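Local coordinates for protein R.MvaI (Kocuria varians, PDB 2OA9) that probably cuts double-stranded DNA as a monomeric, metal-dependent type II restriction endonuclease that recognizes its target sequence asymmetrically, at residues 36-41 with 57-62. Sequence-based numbering, arbitrary orientation.
Sequences KTFEDL and IEIKTH. With CD (cadmium ion), chain E.
Ile59, on strand 58-61, turns its side chain against helix 33-49 and meets Phe38 and Glu39, two consecutive residues of that helix. Toward Phe38 the contact is apolar: CD1 of Ile59 lies 3.7 Å from CD2 of the ring, and Ile59 CG2 reaches the same CD2 at 3.9 Å, so both branches of the isoleucine gather round CD2, CD1 coming in obliquely to the ring. The two side chains cross at about a right angle. Phe38 sets its CG opposite the backbone N (chi1 -169°), which carries the ring out from the helix toward the strand. Toward Glu39 the touching part is aliphatic: CG packs 3.7 Å from Ile59 CG1, the two chains sliding past each other in opposite directions.

Strand 58-61 pairs in parallel with strand 166-176 in the mixed sheet of a PDDEXK-type nuclease, and helix 33-49 packs on that sheet. Ile169 touches both Phe38 and Ile59, while Ile15 and Val18 of helix 6-19 also pack on Phe38 and Tyr184 meets its ring edge-to-face. Glu58-Ile59-Lys60 matches the ExK part of the PDDEXK signature; Glu58 and Ile59 bind calcium in another structure of this protein, and the CB of Glu58 points away from the helix while that of Ile59 points toward it, consistent with a strand whose other side faces the active site.

Polar links run through one water. The extended Glu39 chain (chi2 178°) brings OE2 to this water, which donates to it at 2.6 Å. The same water donates to Ile57 O and accepts from Ile59 N at 3.0 Å. No direct hydrogen bond joins helix and strand here. Within the helix, Lys36 NZ forms a salt bridge with Asp40 OD1 at 3.2 Å, approaching the syn lone pair of that oxygen. Beyond the strand, His62 ND1 binds a cadmium ion at 2.3 Å, with Glu237 as a further ligand.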
ATOM      1  N   LYS A  36      -6.205 -11.397 -15.209  1.00 21.33           N
ATOM      2  CA  LYS A  36      -7.206 -10.717 -16.025  1.00 21.11           C
ATOM      3  C   LYS A  36      -8.419 -11.614 -16.298  1.00 20.54           C
ATOM      4  O   LYS A  36      -9.555 -11.151 -16.332  1.00 20.39           O
ATOM      5  CB  LYS A  36      -6.581 -10.240 -17.354  1.00 22.05           C
ATOM      6  CG  LYS A  36      -7.504  -9.440 -18.282  0.50 23.01           C
ATOM      7  CD  LYS A  36      -7.294  -9.786 -19.765  0.50 24.64           C
ATOM      8  CE  LYS A  36      -8.613  -9.984 -20.502  0.50 23.30           C
ATOM      9  NZ  LYS A  36      -9.578  -8.870 -20.274  0.50 23.88           N
ATOM     10  N   THR A  37      -8.180 -12.903 -16.492  1.00 19.92           N
ATOM     11  CA  THR A  37      -9.276 -13.832 -16.674  1.00 19.83           C
ATOM     12  C   THR A  37     -10.111 -13.851 -15.401  1.00 18.74           C
ATOM     13  O   THR A  37     -11.327 -13.864 -15.477  1.00 19.37           O
ATOM     14  CB  THR A  37      -8.771 -15.226 -17.009  1.00 19.80           C
ATOM     15  OG1 THR A  37      -8.112 -15.209 -18.285  1.00 22.40           O
ATOM     16  CG2 THR A  37      -9.919 -16.219 -17.165  1.00 20.53           C
ATOM     17  N   PHE A  38      -9.457 -13.847 -14.237  1.00 18.90           N
ATOM     18  CA  PHE A  38     -10.211 -13.807 -12.975  1.00 18.64           C
ATOM     19  C   PHE A  38     -11.089 -12.547 -12.879  1.00 18.88           C
ATOM     20  O   PHE A  38     -12.251 -12.613 -12.469  1.00 19.06           O
ATOM     21  CB  PHE A  38      -9.240 -13.923 -11.787  1.00 18.00           C
ATOM     22  CG  PHE A  38      -9.917 -14.143 -10.469  1.00 17.77           C
ATOM     23  CD1 PHE A  38     -10.118 -15.406  -9.992  1.00 15.78           C
ATOM     24  CD2 PHE A  38     -10.295 -13.088  -9.697  1.00 19.92           C
ATOM     25  CE1 PHE A  38     -10.706 -15.618  -8.780  1.00 18.34           C
ATOM     26  CE2 PHE A  38     -10.915 -13.306  -8.474  1.00 19.40           C
ATOM     27  CZ  PHE A  38     -11.105 -14.584  -8.037  1.00 21.17           C
ATOM     28  N   GLU A  39     -10.513 -11.409 -13.266  1.00 19.51           N
ATOM     29  CA  GLU A  39     -11.241 -10.135 -13.308  1.00 20.76           C
ATOM     30  C   GLU A  39     -12.454 -10.223 -14.220  1.00 20.58           C
ATOM     31  O   GLU A  39     -13.526  -9.741 -13.871  1.00 20.18           O
ATOM     32  CB  GLU A  39     -10.342  -9.001 -13.801  1.00 21.23           C
ATOM     33  CG  GLU A  39      -9.220  -8.574 -12.855  1.00 24.67           C
ATOM     34  CD  GLU A  39      -8.364  -7.473 -13.489  1.00 29.02           C
ATOM     35  OE1 GLU A  39      -8.822  -6.838 -14.476  1.00 32.36           O
ATOM     36  OE2 GLU A  39      -7.247  -7.219 -13.020  1.00 30.84           O
ATOM     37  N   ASP A  40     -12.299 -10.848 -15.393  1.00 21.05           N
ATOM     38  CA  ASP A  40     -13.438 -11.080 -16.297  1.00 21.19           C
ATOM     39  C   ASP A  40     -14.557 -11.936 -15.705  1.00 20.63           C
ATOM     40  O   ASP A  40     -15.740 -11.689 -15.910  1.00 21.11           O
ATOM     41  CB  ASP A  40     -12.982 -11.777 -17.595  1.00 21.52           C
ATOM     42  CG  ASP A  40     -12.002 -10.950 -18.414  1.00 24.05           C
ATOM     43  OD1 ASP A  40     -11.976  -9.702 -18.278  1.00 25.36           O
ATOM     44  OD2 ASP A  40     -11.229 -11.480 -19.254  1.00 26.97           O
ATOM     45  N   LEU A  41     -14.178 -12.970 -14.964  1.00 20.28           N
ATOM     46  CA  LEU A  41     -15.145 -13.896 -14.426  1.00 20.22           C
ATOM     47  C   LEU A  41     -15.891 -13.235 -13.266  1.00 19.50           C
ATOM     48  O   LEU A  41     -17.081 -13.445 -13.057  1.00 19.12           O
ATOM     49  CB  LEU A  41     -14.437 -15.171 -13.986  1.00 20.34           C
ATOM     50  CG  LEU A  41     -13.859 -16.053 -15.099  1.00 22.36           C
ATOM     51  CD1 LEU A  41     -12.845 -17.035 -14.543  1.00 24.07           C
ATOM     52  CD2 LEU A  41     -14.967 -16.773 -15.860  1.00 24.76           C
ATOM     53  N   ILE A  57     -10.891  -3.814  -7.206  1.00 29.12           N
ATOM     54  CA  ILE A  57     -10.273  -4.885  -6.430  1.00 27.87           C
ATOM     55  C   ILE A  57      -9.046  -5.319  -7.210  1.00 27.58           C
ATOM     56  O   ILE A  57      -9.168  -5.816  -8.340  1.00 28.99           O
ATOM     57  CB  ILE A  57     -11.240  -6.055  -6.263  1.00 28.45           C
ATOM     58  CG1 ILE A  57     -12.509  -5.572  -5.551  1.00 30.39           C
ATOM     59  CG2 ILE A  57     -10.565  -7.209  -5.485  1.00 27.77           C
ATOM     60  CD1 ILE A  57     -13.617  -6.635  -5.451  1.00 31.26           C
ATOM     61  N   GLU A  58      -7.868  -5.131  -6.635  1.00 25.25           N
ATOM     62  CA  GLU A  58      -6.671  -5.562  -7.318  1.00 24.38           C
ATOM     63  C   GLU A  58      -6.558  -7.088  -7.217  1.00 22.26           C
ATOM     64  O   GLU A  58      -6.814  -7.681  -6.159  1.00 22.30           O
ATOM     65  CB  GLU A  58      -5.434  -4.888  -6.742  1.00 24.92           C
ATOM     66  CG  GLU A  58      -5.304  -3.421  -7.169  0.50 26.39           C
ATOM     67  CD  GLU A  58      -3.881  -3.036  -7.516  0.50 27.95           C
ATOM     68  OE1 GLU A  58      -3.657  -1.870  -7.924  0.50 30.88           O
ATOM     69  OE2 GLU A  58      -2.980  -3.899  -7.380  0.50 29.29           O
ATOM     70  N   ILE A  59      -6.210  -7.685  -8.344  1.00 21.06           N
ATOM     71  CA  ILE A  59      -6.078  -9.119  -8.494  1.00 20.63           C
ATOM     72  C   ILE A  59      -4.666  -9.441  -8.940  1.00 19.32           C
ATOM     73  O   ILE A  59      -4.239  -9.010 -10.008  1.00 19.99           O
ATOM     74  CB  ILE A  59      -7.050  -9.648  -9.545  1.00 21.67           C
ATOM     75  CG1 ILE A  59      -8.488  -9.192  -9.238  1.00 25.14           C
ATOM     76  CG2 ILE A  59      -6.963 -11.155  -9.639  1.00 22.16           C
ATOM     77  CD1 ILE A  59      -9.184  -9.947  -8.172  1.00 28.75           C
ATOM     78  N   LYS A  60      -3.953 -10.250  -8.168  1.00 16.45           N
ATOM     79  CA  LYS A  60      -2.621 -10.724  -8.549  1.00 17.14           C
ATOM     80  C   LYS A  60      -2.448 -12.179  -8.157  1.00 15.25           C
ATOM     81  O   LYS A  60      -3.125 -12.619  -7.257  1.00 15.61           O
ATOM     82  CB  LYS A  60      -1.548  -9.905  -7.837  1.00 18.63           C
ATOM     83  CG  LYS A  60      -1.655  -8.399  -8.047  1.00 23.99           C
ATOM     84  CD  LYS A  60      -0.337  -7.744  -8.345  1.00 28.14           C
ATOM     85  CE  LYS A  60      -0.358  -6.978  -9.656  1.00 32.31           C
ATOM     86  NZ  LYS A  60      -0.858  -7.874 -10.751  0.50 33.56           N
ATOM     87  N   THR A  61      -1.542 -12.902  -8.811  1.00 14.56           N
ATOM     88  CA  THR A  61      -1.127 -14.209  -8.322  1.00 14.98           C
ATOM     89  C   THR A  61      -0.130 -14.050  -7.192  1.00 14.81           C
ATOM     90  O   THR A  61       0.401 -12.983  -6.982  1.00 14.44           O
ATOM     91  CB  THR A  61      -0.488 -15.084  -9.387  1.00 14.34           C
ATOM     92  OG1 THR A  61       0.730 -14.485  -9.815  1.00 18.11           O
ATOM     93  CG2 THR A  61      -1.347 -15.204 -10.642  1.00 14.87           C
ATOM     94  N   HIS A  62       0.126 -15.140  -6.477  1.00 14.28           N
ATOM     95  CA  HIS A  62       1.137 -15.089  -5.398  1.00 15.39           C
ATOM     96  C   HIS A  62       2.472 -14.723  -6.022  1.00 14.92           C
ATOM     97  O   HIS A  62       3.261 -13.967  -5.432  1.00 14.50           O
ATOM     98  CB  HIS A  62       1.283 -16.444  -4.666  1.00 16.30           C
ATOM     99  CG  HIS A  62       0.011 -16.720  -3.849  1.00 13.52           C
ATOM    100  ND1 HIS A  62      -0.111 -16.374  -2.523  1.00 14.56           N
ATOM    101  CD2 HIS A  62      -1.183 -17.268  -4.209  1.00 15.90           C
ATOM    102  CE1 HIS A  62      -1.333 -16.640  -2.115  1.00 18.77           C
ATOM    103  NE2 HIS A  62      -1.995 -17.189  -3.111  1.00 17.80           N
TER
HETATM  104 CD    CD E 900       1.654 -16.061  -1.049  1.00 17.52          CD
HETATM  105  O   HOH W   1      -7.009  -6.079 -10.724  1.00 38.58           O